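Local coordinates for protein putative alpha-L-fucosidase (Bacteroides thetaiotaomicron, PDB 4H41) that probably hydrolyses alpha-L-fucosyl linkages in host glycans, using a TIM-barrel fold, at residues B[279-284]-B[290-295]; B[308-311]-B[316-319]; B[200-205]-B[249-254]; B[32-37]-B[295-300]. All coordinates share one frame; numbering follows the deposited sequence.

Following the chain from its N terminus, segment 32-37 opens interaction 4, which is closed only by helix 290-302, so it spans most of the eight-stranded barrel. Nested inside that long loop is interaction 3 (200-205 with 249-254), which joins the loop after strand 193-195 to the start of helix 252-266. Interaction 1 (279-284 with 290-295) follows in series, also nested within interaction 4, and shares M295 with it. Interaction 2 (308-311 with 316-319) comes last, beyond all three. D280 and Y249 link interactions 1 and 3, while the neighbouring strands 34-39 and 307-310, whose pairing closes the barrel, link interactions 2 and 4.

Interaction 1 of 4, residues B[279-284]-B[290-295]; sequences RDMPIR and FDKLRM
D280 and K292 form a salt bridge between the loop after strand 269-273 and the first turn of helix 290-302 in the TIM barrel, a short link from a beta-alpha loop to the helix it leads into. The two side chains approach from opposite directions, which lets them span the 10.4 Å between D280 CA and K292 CA. K292 is extended beyond CG, with chi1 at -69° placing CG anti to its carbonyl carbon, and this straight chain delivers NZ to OD2 of D280 at 2.7 Å. The ammonium meets the anti lone pair of OD2, on the side away from OD1. The D280 carboxylate is shared: OD1 forms a salt bridge with K203, and OD2 a hydrogen bond with Y249 OH. At the flank, methyl CE of selenomethionine M281 comes to 4.3 Å from K292 NZ. An alanine in place of K292 would probably leave OD2 of D280 without its ammonium mate and open a gap beside Y249, which touches the lysine chain. Within the helix, R294 grips D291 one turn back, and S98 of the second subunit also binds D291 OD1. R294 NE lies 3.0 Å from D291 OD1; OD1 is 2° out of the guanidinium plane, whereas NE approaches from above the D291 carboxylate, 48° out of that plane.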
loop_
_atom_site.group_PDB
_atom_site.type_symbol
_atom_site.label_atom_id
_atom_site.label_comp_id
_atom_site.label_asym_id
_atom_site.label_seq_id
_atom_site.Cartn_x
_atom_site.Cartn_y
_atom_site.Cartn_z
ATOM N N ARG B 279 -7.791 6.073 -8.433
ATOM C CA ARG B 279 -8.464 4.821 -8.791
ATOM C C ARG B 279 -7.739 4.079 -9.929
ATOM O O ARG B 279 -8.179 3.011 -10.310
ATOM C CB ARG B 279 -9.914 5.115 -9.253
ATOM C CG ARG B 279 -10.846 5.294 -8.120
ATOM C CD ARG B 279 -12.276 5.351 -8.642
ATOM N NE ARG B 279 -13.134 5.718 -7.554
ATOM C CZ ARG B 279 -13.535 4.915 -6.590
ATOM N NH1 ARG B 279 -13.314 3.610 -6.666
ATOM N NH2 ARG B 279 -14.268 5.385 -5.604
ATOM N N ASP B 280 -6.680 4.633 -10.502
ATOM C CA ASP B 280 -6.013 4.009 -11.662
ATOM C C ASP B 280 -4.829 3.156 -11.288
ATOM O O ASP B 280 -4.137 2.662 -12.177
ATOM C CB ASP B 280 -5.533 5.120 -12.613
ATOM C CG ASP B 280 -6.644 6.029 -13.096
ATOM O OD1 ASP B 280 -7.756 5.533 -13.302
ATOM O OD2 ASP B 280 -6.392 7.252 -13.254
HETATM N N MSE B 281 -4.586 2.951 -10.007
HETATM C CA MSE B 281 -3.374 2.316 -9.504
HETATM C C MSE B 281 -3.638 0.965 -8.866
HETATM O O MSE B 281 -4.721 0.722 -8.344
HETATM C CB MSE B 281 -2.724 3.236 -8.470
HETATM C CG MSE B 281 -2.347 4.602 -9.017
HETATM SE SE MSE B 281 -0.806 4.481 -10.179
HETATM C CE MSE B 281 -1.528 5.004 -11.859
ATOM N N PRO B 282 -2.616 0.106 -8.800
ATOM C CA PRO B 282 -2.822 -1.237 -8.210
ATOM C C PRO B 282 -2.850 -1.262 -6.671
ATOM O O PRO B 282 -2.959 -2.348 -6.106
ATOM C CB PRO B 282 -1.658 -2.035 -8.755
ATOM C CG PRO B 282 -0.568 -1.020 -8.933
ATOM C CD PRO B 282 -1.262 0.222 -9.382
ATOM N N ILE B 283 -2.663 -0.133 -6.006
ATOM C CA ILE B 283 -2.789 -0.010 -4.550
ATOM C C ILE B 283 -4.090 0.742 -4.342
ATOM O O ILE B 283 -4.218 1.841 -4.873
ATOM C CB ILE B 283 -1.591 0.712 -3.896
ATOM C CG1 ILE B 283 -0.298 -0.114 -4.065
ATOM C CG2 ILE B 283 -1.869 0.965 -2.399
ATOM C CD1 ILE B 283 0.994 0.614 -3.652
ATOM N N ARG B 284 -5.051 0.175 -3.605
ATOM C CA ARG B 284 -6.339 0.806 -3.373
ATOM C C ARG B 284 -6.401 1.272 -1.938
ATOM O O ARG B 284 -6.685 0.464 -1.077
ATOM C CB ARG B 284 -7.463 -0.186 -3.718
ATOM C CG ARG B 284 -7.435 -0.541 -5.223
ATOM C CD ARG B 284 -8.435 -1.606 -5.584
ATOM N NE ARG B 284 -9.803 -1.119 -5.639
ATOM C CZ ARG B 284 -10.341 -0.414 -6.640
ATOM N NH1 ARG B 284 -9.598 -0.050 -7.694
ATOM N NH2 ARG B 284 -11.613 -0.052 -6.591
ATOM N N PHE B 290 -1.977 15.160 -8.862
ATOM C CA PHE B 290 -2.552 16.498 -8.877
ATOM C C PHE B 290 -3.245 16.840 -10.211
ATOM O O PHE B 290 -4.377 17.328 -10.208
ATOM C CB PHE B 290 -1.488 17.561 -8.592
ATOM C CG PHE B 290 -2.060 18.947 -8.792
ATOM C CD1 PHE B 290 -3.134 19.391 -8.031
ATOM C CD2 PHE B 290 -1.637 19.737 -9.844
ATOM C CE1 PHE B 290 -3.709 20.645 -8.273
ATOM C CE2 PHE B 290 -2.249 20.962 -10.113
ATOM C CZ PHE B 290 -3.249 21.418 -9.300
ATOM N N ASP B 291 -2.590 16.582 -11.337
ATOM C CA ASP B 291 -3.201 16.949 -12.643
ATOM C C ASP B 291 -4.516 16.259 -12.881
ATOM O O ASP B 291 -5.399 16.850 -13.480
ATOM C CB ASP B 291 -2.267 16.705 -13.838
ATOM C CG ASP B 291 -1.357 17.884 -14.158
ATOM O OD1 ASP B 291 -1.593 18.992 -13.608
ATOM O OD2 ASP B 291 -0.490 17.737 -15.053
ATOM N N LYS B 292 -4.718 15.057 -12.317
ATOM C CA LYS B 292 -6.026 14.404 -12.455
ATOM C C LYS B 292 -7.069 15.131 -11.629
ATOM O O LYS B 292 -8.194 15.359 -12.112
ATOM C CB LYS B 292 -5.956 12.937 -12.045
ATOM C CG LYS B 292 -5.137 12.087 -13.013
ATOM C CD LYS B 292 -4.933 10.675 -12.474
ATOM C CE LYS B 292 -4.047 9.853 -13.402
ATOM N NZ LYS B 292 -3.946 8.453 -12.900
ATOM N N LEU B 293 -6.724 15.502 -10.386
ATOM C CA LEU B 293 -7.640 16.246 -9.519
ATOM C C LEU B 293 -7.968 17.596 -10.197
ATOM O O LEU B 293 -9.126 18.034 -10.230
ATOM C CB LEU B 293 -7.031 16.487 -8.145
ATOM C CG LEU B 293 -7.932 17.246 -7.162
ATOM C CD1 LEU B 293 -9.247 16.561 -6.933
ATOM C CD2 LEU B 293 -7.258 17.412 -5.808
ATOM N N ARG B 294 -6.933 18.246 -10.725
ATOM C CA ARG B 294 -7.068 19.567 -11.383
ATOM C C ARG B 294 -8.072 19.440 -12.528
ATOM O O ARG B 294 -8.919 20.276 -12.688
ATOM C CB ARG B 294 -5.701 20.069 -11.903
ATOM C CG ARG B 294 -5.819 21.369 -12.564
ATOM C CD ARG B 294 -4.557 21.880 -13.190
ATOM N NE ARG B 294 -3.866 20.914 -14.013
ATOM C CZ ARG B 294 -4.139 20.598 -15.275
ATOM N NH1 ARG B 294 -5.125 21.203 -15.923
ATOM N NH2 ARG B 294 -3.394 19.719 -15.915
HETATM N N MSE B 295 -7.917 18.432 -13.365
HETATM C CA MSE B 295 -8.832 18.271 -14.512
HETATM C C MSE B 295 -10.289 18.070 -14.053
HETATM O O MSE B 295 -11.203 18.595 -14.688
HETATM C CB MSE B 295 -8.369 17.111 -15.379
HETATM C CG MSE B 295 -7.145 17.436 -16.174
HETATM SE SE MSE B 295 -6.745 15.851 -17.323
HETATM C CE MSE B 295 -6.913 14.325 -16.211
#

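Interaction 2 of 4, residues B[308-311]-B[316-319]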
loop_
_atom_site.group_PDB
_atom_site.type_symbol
_atom_site.label_atom_id
_atom_site.label_comp_id
_atom_site.label_asym_id
_atom_site.label_seq_id
_atom_site.Cartn_x
_atom_site.Cartn_y
_atom_site.Cartn_z
ATOM N N ALA B 308 -17.511 22.070 -4.441
ATOM C CA ALA B 308 -16.689 20.858 -4.534
ATOM C C ALA B 308 -16.354 20.412 -3.123
ATOM O O ALA B 308 -15.907 21.205 -2.293
ATOM C CB ALA B 308 -15.427 21.073 -5.342
ATOM N N ILE B 309 -16.576 19.149 -2.857
ATOM C CA ILE B 309 -16.171 18.508 -1.612
ATOM C C ILE B 309 -15.211 17.401 -2.021
ATOM O O ILE B 309 -15.123 17.079 -3.205
ATOM C CB ILE B 309 -17.374 18.015 -0.769
ATOM C CG1 ILE B 309 -18.083 16.806 -1.436
ATOM C CG2 ILE B 309 -18.342 19.186 -0.511
ATOM C CD1 ILE B 309 -19.215 16.207 -0.583
ATOM N N THR B 310 -14.515 16.774 -1.067
ATOM C CA THR B 310 -13.635 15.672 -1.410
ATOM C C THR B 310 -13.705 14.551 -0.406
ATOM O O THR B 310 -13.823 14.787 0.799
ATOM C CB THR B 310 -12.148 16.179 -1.514
ATOM O OG1 THR B 310 -11.287 15.133 -1.988
ATOM C CG2 THR B 310 -11.580 16.675 -0.173
ATOM N N PHE B 311 -13.598 13.344 -0.917
ATOM C CA PHE B 311 -13.211 12.149 -0.166
ATOM C C PHE B 311 -11.730 11.984 -0.539
ATOM O O PHE B 311 -11.441 11.615 -1.674
ATOM C CB PHE B 311 -14.042 10.919 -0.504
ATOM C CG PHE B 311 -13.739 9.775 0.434
ATOM C CD1 PHE B 311 -12.624 8.978 0.241
ATOM C CD2 PHE B 311 -14.467 9.610 1.606
ATOM C CE1 PHE B 311 -12.258 8.019 1.165
ATOM C CE2 PHE B 311 -14.115 8.631 2.528
ATOM C CZ PHE B 311 -13.016 7.833 2.297
ATOM N N PHE B 316 -5.749 11.918 2.047
ATOM C CA PHE B 316 -5.272 12.129 0.692
ATOM C C PHE B 316 -4.781 13.524 0.339
ATOM O O PHE B 316 -4.123 13.639 -0.687
ATOM C CB PHE B 316 -6.323 11.649 -0.301
ATOM C CG PHE B 316 -6.656 10.193 -0.040
ATOM C CD1 PHE B 316 -5.719 9.200 -0.267
ATOM C CD2 PHE B 316 -7.892 9.822 0.473
ATOM C CE1 PHE B 316 -6.006 7.857 -0.011
ATOM C CE2 PHE B 316 -8.187 8.465 0.710
ATOM C CZ PHE B 316 -7.226 7.506 0.506
HETATM N N MSE B 317 -5.015 14.549 1.163
HETATM C CA MSE B 317 -4.498 15.890 0.908
HETATM C C MSE B 317 -3.827 16.517 2.092
HETATM O O MSE B 317 -3.346 17.629 1.972
HETATM C CB MSE B 317 -5.624 16.826 0.430
HETATM C CG MSE B 317 -6.356 16.325 -0.734
HETATM SE SE MSE B 317 -7.726 17.646 -1.330
HETATM C CE MSE B 317 -6.516 19.135 -1.741
ATOM N N SER B 318 -3.760 15.859 3.221
ATOM C CA SER B 318 -3.225 16.537 4.392
ATOM C C SER B 318 -1.729 16.466 4.524
ATOM O O SER B 318 -1.166 15.389 4.437
ATOM C CB SER B 318 -3.818 15.929 5.653
ATOM O OG SER B 318 -3.208 16.483 6.815
ATOM N N PRO B 319 -1.076 17.559 4.961
ATOM C CA PRO B 319 0.350 17.468 5.336
ATOM C C PRO B 319 0.638 16.495 6.489
ATOM O O PRO B 319 1.770 16.036 6.650
ATOM C CB PRO B 319 0.674 18.922 5.800
ATOM C CG PRO B 319 -0.292 19.764 5.089
ATOM C CD PRO B 319 -1.577 18.942 5.061
#
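F311 touches F316 through a single close pair, CE1 of F311 lying 4.1 Å from CE2 of F316. The F311 atom sits at the edge of the F316 ring, near its plane, and the two side chains cross obliquely in an apolar contact. F311 reaches this position although its CB points away from 316-319: with CG anti to the backbone N (chi1 -172°), the ring extends far enough to bring CE1 back to its partner. The second touch is between T310 CG2 and the selenium of M317, also 4.1 Å apart. M317 is extended to SE and bends only at chi3, 61°, which turns its terminal methyl aside and leaves SE as the touching atom.

Further out, OG1 of T310 is hydrogen-bonded to A274 O and to S276 OG, which fixes the branch that carries CG2. The F316 ring meets F277 with planes at about 45°, and M317 packs on I34 and on L329 and Y333 of helix 324-337. The arrangement belongs to the end of the eighth strand of a TIM barrel, where the short helix 313-316 turns the chain back so that F316 and M317 pack beside the strand's C-terminal end.

Interaction 3 of 4, residues B[200-205]-B[249-254]; sequences DGKKAI and YDELDA
Two loops of the TIM barrel meet at the protein surface here: the type I beta turn G201 to A204, after strand 193-195, and the lead-in to helix 252-266. Their link is largely through water. One water accepts from K202 N at 2.9 Å and donates to E251 OE1 at 2.6 Å, joining the turn backbone to the carboxylate. A second water accepts from K202 NZ and lies 2.7 Å from D250 OD1, with a weak, longer approach to E251 OE2; D250 also pairs with K80 of the second subunit.

Direct contact is sparse. K202 passes E251 at a slant, its CE 4.1 Å from OE2; chi3 of 69° bends the lysine chain, and NZ stays beyond salt-bridge range of OE2 at 4.4 Å. Its ionic partner is D248, whose backbone N also binds E251 OE1. The extended K203 meets Y249 at about a right angle. K203 NZ stands 3.4 Å from Y249 OH, but the angle is poor for a hydrogen bond, and both atoms bind D280 instead, NZ through OD1 and OH through OD2.

The contact therefore relies on bridging waters and on two common partners, D280 and D248, and its electrostatic attraction is probably softened by solvent.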
loop_
_atom_site.group_PDB
_atom_site.type_symbol
_atom_site.label_atom_id
_atom_site.label_comp_id
_atom_site.label_asym_id
_atom_site.label_seq_id
_atom_site.Cartn_x
_atom_site.Cartn_y
_atom_site.Cartn_z
ATOM N N ASP B 200 -21.872 4.843 -12.632
ATOM C CA ASP B 200 -21.569 3.435 -12.963
ATOM C C ASP B 200 -20.689 3.339 -14.232
ATOM O O ASP B 200 -21.067 2.728 -15.248
ATOM C CB ASP B 200 -22.897 2.705 -13.161
ATOM C CG ASP B 200 -22.774 1.221 -13.380
ATOM O OD1 ASP B 200 -21.847 0.607 -12.790
ATOM O OD2 ASP B 200 -23.594 0.672 -14.141
ATOM N N GLY B 201 -19.518 3.945 -14.137
ATOM C CA GLY B 201 -18.592 4.068 -15.248
ATOM C C GLY B 201 -17.601 2.945 -15.399
ATOM O O GLY B 201 -17.679 1.929 -14.713
ATOM N N LYS B 202 -16.607 3.173 -16.272
ATOM C CA LYS B 202 -15.648 2.141 -16.610
ATOM C C LYS B 202 -14.757 1.715 -15.466
ATOM O O LYS B 202 -14.178 0.638 -15.542
ATOM C CB LYS B 202 -14.788 2.533 -17.819
ATOM C CG LYS B 202 -13.880 3.744 -17.582
ATOM C CD LYS B 202 -12.879 3.917 -18.752
ATOM C CE LYS B 202 -13.570 4.343 -20.034
ATOM N NZ LYS B 202 -12.600 4.852 -21.066
ATOM N N LYS B 203 -14.599 2.544 -14.430
ATOM C CA LYS B 203 -13.786 2.176 -13.276
ATOM C C LYS B 203 -14.646 1.647 -12.116
ATOM O O LYS B 203 -14.093 1.400 -11.051
ATOM C CB LYS B 203 -12.930 3.348 -12.798
ATOM C CG LYS B 203 -12.191 4.034 -13.936
ATOM C CD LYS B 203 -11.239 5.125 -13.462
ATOM C CE LYS B 203 -10.808 5.984 -14.638
ATOM N NZ LYS B 203 -9.873 7.065 -14.239
ATOM N N ALA B 204 -15.969 1.461 -12.307
ATOM C CA ALA B 204 -16.841 0.910 -11.261
ATOM C C ALA B 204 -16.742 -0.611 -11.364
ATOM O O ALA B 204 -17.624 -1.256 -11.924
ATOM C CB ALA B 204 -18.272 1.390 -11.424
ATOM N N ILE B 205 -15.619 -1.147 -10.904
ATOM C CA ILE B 205 -15.262 -2.572 -11.046
ATOM C C ILE B 205 -15.464 -3.381 -9.746
ATOM O O ILE B 205 -15.447 -4.614 -9.820
ATOM C CB ILE B 205 -13.804 -2.791 -11.597
ATOM C CG1 ILE B 205 -12.728 -1.886 -10.945
ATOM C CG2 ILE B 205 -13.755 -2.639 -13.119
ATOM C CD1 ILE B 205 -12.602 -1.952 -9.374
ATOM N N TYR B 249 -11.393 10.601 -17.676
ATOM C CA TYR B 249 -11.199 12.065 -17.620
ATOM C C TYR B 249 -11.726 12.782 -18.866
ATOM O O TYR B 249 -12.054 13.948 -18.767
ATOM C CB TYR B 249 -9.730 12.455 -17.346
ATOM C CG TYR B 249 -9.194 11.735 -16.131
ATOM C CD1 TYR B 249 -9.519 12.157 -14.850
ATOM C CD2 TYR B 249 -8.460 10.565 -16.261
ATOM C CE1 TYR B 249 -9.127 11.427 -13.725
ATOM C CE2 TYR B 249 -8.031 9.852 -15.143
ATOM C CZ TYR B 249 -8.378 10.281 -13.877
ATOM O OH TYR B 249 -8.030 9.539 -12.769
ATOM N N ASP B 250 -11.882 12.082 -19.971
ATOM C CA ASP B 250 -12.452 12.678 -21.184
ATOM C C ASP B 250 -14.012 12.495 -21.209
ATOM O O ASP B 250 -14.657 12.896 -22.178
ATOM C CB ASP B 250 -11.809 12.092 -22.439
ATOM C CG ASP B 250 -11.882 10.597 -22.577
ATOM O OD1 ASP B 250 -12.525 9.956 -21.732
ATOM O OD2 ASP B 250 -11.248 10.058 -23.518
ATOM N N GLU B 251 -14.610 11.928 -20.144
ATOM C CA GLU B 251 -16.067 11.773 -20.020
ATOM C C GLU B 251 -16.663 12.756 -19.018
ATOM O O GLU B 251 -17.877 12.777 -18.842
ATOM C CB GLU B 251 -16.403 10.339 -19.569
ATOM C CG GLU B 251 -15.935 9.318 -20.572
ATOM C CD GLU B 251 -16.155 7.871 -20.176
ATOM O OE1 GLU B 251 -15.956 7.507 -18.990
ATOM O OE2 GLU B 251 -16.422 7.075 -21.101
ATOM N N LEU B 252 -15.826 13.592 -18.383
ATOM C CA LEU B 252 -16.269 14.511 -17.327
ATOM C C LEU B 252 -17.269 15.518 -17.847
ATOM O O LEU B 252 -18.320 15.715 -17.229
ATOM C CB LEU B 252 -15.064 15.258 -16.736
ATOM C CG LEU B 252 -14.050 14.388 -15.930
ATOM C CD1 LEU B 252 -12.790 15.160 -15.691
ATOM C CD2 LEU B 252 -14.626 13.962 -14.636
ATOM N N ASP B 253 -16.972 16.152 -18.988
ATOM C CA ASP B 253 -17.900 17.153 -19.526
ATOM C C ASP B 253 -19.274 16.549 -19.849
ATOM O O ASP B 253 -20.285 17.161 -19.513
ATOM C CB ASP B 253 -17.348 17.826 -20.783
ATOM C CG ASP B 253 -16.177 18.747 -20.558
ATOM O OD1 ASP B 253 -15.971 19.173 -19.401
ATOM O OD2 ASP B 253 -15.491 19.089 -21.555
ATOM N N ALA B 254 -19.308 15.359 -20.427
ATOM C CA ALA B 254 -20.589 14.735 -20.780
ATOM C C ALA B 254 -21.431 14.433 -19.544
ATOM O O ALA B 254 -22.614 14.778 -19.507
ATOM C CB ALA B 254 -20.348 13.464 -21.580
HETATM O O HOH W 1 -17.206 5.428 -17.955
HETATM O O HOH W 2 -13.357 7.461 -22.420
#

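Interaction 4 of 4, residues B[32-37]-B[295-300]; sequences LKITGT and MKLEAA
Where the first strand of the TIM barrel begins, residues 32-37 lie against helix 290-302, the helix that precedes the eighth strand, which pairs with the first to close the barrel. One backbone hydrogen bond joins the two: L32 N donates to L297 O at 3.0 Å with an angle of 165° at the hydrogen, nearly straight. On the acceptor side the approach is less regular, since the donor stands 57° out of the carbonyl plane. CA atoms of L32 and L297 are only 5.1 Å apart, so the chains come close at this point.

Apolar contacts flank the bond. The isobutyl group of L297 lies against L32 O, its CD2 3.3 Å from that oxygen, and crosses I34 at about a right angle. There CD2 of L297 touches I34 CG1 at 4.0 Å, while CD1 of L297 meets I34 CD1. L32, with CG anti to its backbone N (chi1 -179°), places CD2 4.1 Å from CB of A300, one helical turn along. L297 also packs on Y333 and F337 of helix 324-337 and on A308 of the eighth strand. An alanine at L297 would probably open a gap beside I34 and Y333 and uncover L32 O, leaving I34 with less apolar packing against the helix.

L32 O is buried by this contact and has no hydrogen-bonding partner in the model; lying under the L297 methyls probably costs that oxygen its solvation, a cost set against the apolar packing and the L32 N to L297 O bond.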
loop_
_atom_site.group_PDB
_atom_site.type_symbol
_atom_site.label_atom_id
_atom_site.label_comp_id
_atom_site.label_asym_id
_atom_site.label_seq_id
_atom_site.Cartn_x
_atom_site.Cartn_y
_atom_site.Cartn_z
ATOM N N LEU B 32 -12.966 24.529 -9.688
ATOM C CA LEU B 32 -13.763 24.812 -8.516
ATOM C C LEU B 32 -12.960 24.426 -7.294
ATOM O O LEU B 32 -12.492 23.289 -7.211
ATOM C CB LEU B 32 -15.059 24.008 -8.630
ATOM C CG LEU B 32 -16.102 24.139 -7.549
ATOM C CD1 LEU B 32 -16.485 25.579 -7.302
ATOM C CD2 LEU B 32 -17.312 23.346 -7.929
ATOM N N LYS B 33 -12.806 25.336 -6.338
ATOM C CA LYS B 33 -12.032 25.020 -5.142
ATOM C C LYS B 33 -12.790 24.050 -4.276
ATOM O O LYS B 33 -14.030 24.173 -4.153
ATOM C CB LYS B 33 -11.732 26.278 -4.342
ATOM C CG LYS B 33 -10.798 27.243 -5.068
ATOM C CD LYS B 33 -10.630 28.565 -4.285
ATOM C CE LYS B 33 -9.959 29.652 -5.098
ATOM N NZ LYS B 33 -10.183 31.020 -4.529
ATOM N N ILE B 34 -12.044 23.199 -3.552
ATOM C CA ILE B 34 -12.622 22.249 -2.581
ATOM C C ILE B 34 -12.925 23.023 -1.300
ATOM O O ILE B 34 -12.024 23.618 -0.702
ATOM C CB ILE B 34 -11.656 21.048 -2.358
ATOM C CG1 ILE B 34 -11.649 20.164 -3.625
ATOM C CG2 ILE B 34 -12.107 20.208 -1.158
ATOM C CD1 ILE B 34 -10.514 19.248 -3.707
ATOM N N THR B 35 -14.170 23.069 -0.907
ATOM C CA THR B 35 -14.570 23.794 0.295
ATOM C C THR B 35 -15.250 22.883 1.324
ATOM O O THR B 35 -15.707 23.358 2.348
ATOM C CB THR B 35 -15.461 24.989 -0.053
ATOM O OG1 THR B 35 -16.636 24.491 -0.693
ATOM C CG2 THR B 35 -14.725 26.052 -0.874
ATOM N N GLY B 36 -15.252 21.590 1.078
ATOM C CA GLY B 36 -15.738 20.607 2.028
ATOM C C GLY B 36 -14.963 19.322 1.949
ATOM O O GLY B 36 -14.356 18.993 0.916
ATOM N N THR B 37 -14.917 18.574 3.080
ATOM C CA THR B 37 -14.307 17.266 3.072
ATOM C C THR B 37 -15.085 16.335 3.933
ATOM O O THR B 37 -15.658 16.742 4.956
ATOM C CB THR B 37 -12.833 17.285 3.523
ATOM O OG1 THR B 37 -12.281 15.962 3.397
ATOM C CG2 THR B 37 -12.654 17.792 4.916
HETATM N N MSE B 295 -7.917 18.432 -13.365
HETATM C CA MSE B 295 -8.832 18.271 -14.512
HETATM C C MSE B 295 -10.289 18.070 -14.053
HETATM O O MSE B 295 -11.203 18.595 -14.688
HETATM C CB MSE B 295 -8.369 17.111 -15.379
HETATM C CG MSE B 295 -7.145 17.436 -16.174
HETATM SE SE MSE B 295 -6.745 15.851 -17.323
HETATM C CE MSE B 295 -6.913 14.325 -16.211
ATOM N N LYS B 296 -10.516 17.372 -12.937
ATOM C CA LYS B 296 -11.863 17.137 -12.419
ATOM C C LYS B 296 -12.449 18.407 -11.871
ATOM O O LYS B 296 -13.630 18.669 -12.123
ATOM C CB LYS B 296 -11.847 16.013 -11.362
ATOM C CG LYS B 296 -11.472 14.686 -11.992
ATOM C CD LYS B 296 -11.562 13.477 -11.077
ATOM C CE LYS B 296 -10.840 13.610 -9.770
ATOM N NZ LYS B 296 -11.054 12.416 -8.907
ATOM N N LEU B 297 -11.653 19.241 -11.192
ATOM C CA LEU B 297 -12.148 20.508 -10.655
ATOM C C LEU B 297 -12.387 21.515 -11.788
ATOM O O LEU B 297 -13.302 22.341 -11.707
ATOM C CB LEU B 297 -11.175 21.073 -9.607
ATOM C CG LEU B 297 -10.996 20.197 -8.333
ATOM C CD1 LEU B 297 -9.975 20.849 -7.409
ATOM C CD2 LEU B 297 -12.299 20.001 -7.580
ATOM N N GLU B 298 -11.544 21.440 -12.845
ATOM C CA GLU B 298 -11.709 22.298 -14.018
ATOM C C GLU B 298 -13.034 21.966 -14.730
ATOM O O GLU B 298 -13.739 22.863 -15.159
ATOM C CB GLU B 298 -10.526 22.187 -14.984
ATOM C CG GLU B 298 -9.296 22.874 -14.434
ATOM C CD GLU B 298 -8.028 22.715 -15.246
ATOM O OE1 GLU B 298 -8.042 21.974 -16.260
ATOM O OE2 GLU B 298 -7.002 23.315 -14.845
ATOM N N ALA B 299 -13.355 20.692 -14.878
ATOM C CA ALA B 299 -14.615 20.276 -15.495
ATOM C C ALA B 299 -15.818 20.738 -14.655
ATOM O O ALA B 299 -16.827 21.173 -15.213
ATOM C CB ALA B 299 -14.629 18.779 -15.660
ATOM N N ALA B 300 -15.723 20.648 -13.317
ATOM C CA ALA B 300 -16.826 21.092 -12.457
ATOM C C ALA B 300 -17.088 22.580 -12.628
ATOM O O ALA B 300 -18.241 23.021 -12.670
ATOM C CB ALA B 300 -16.518 20.779 -11.002
#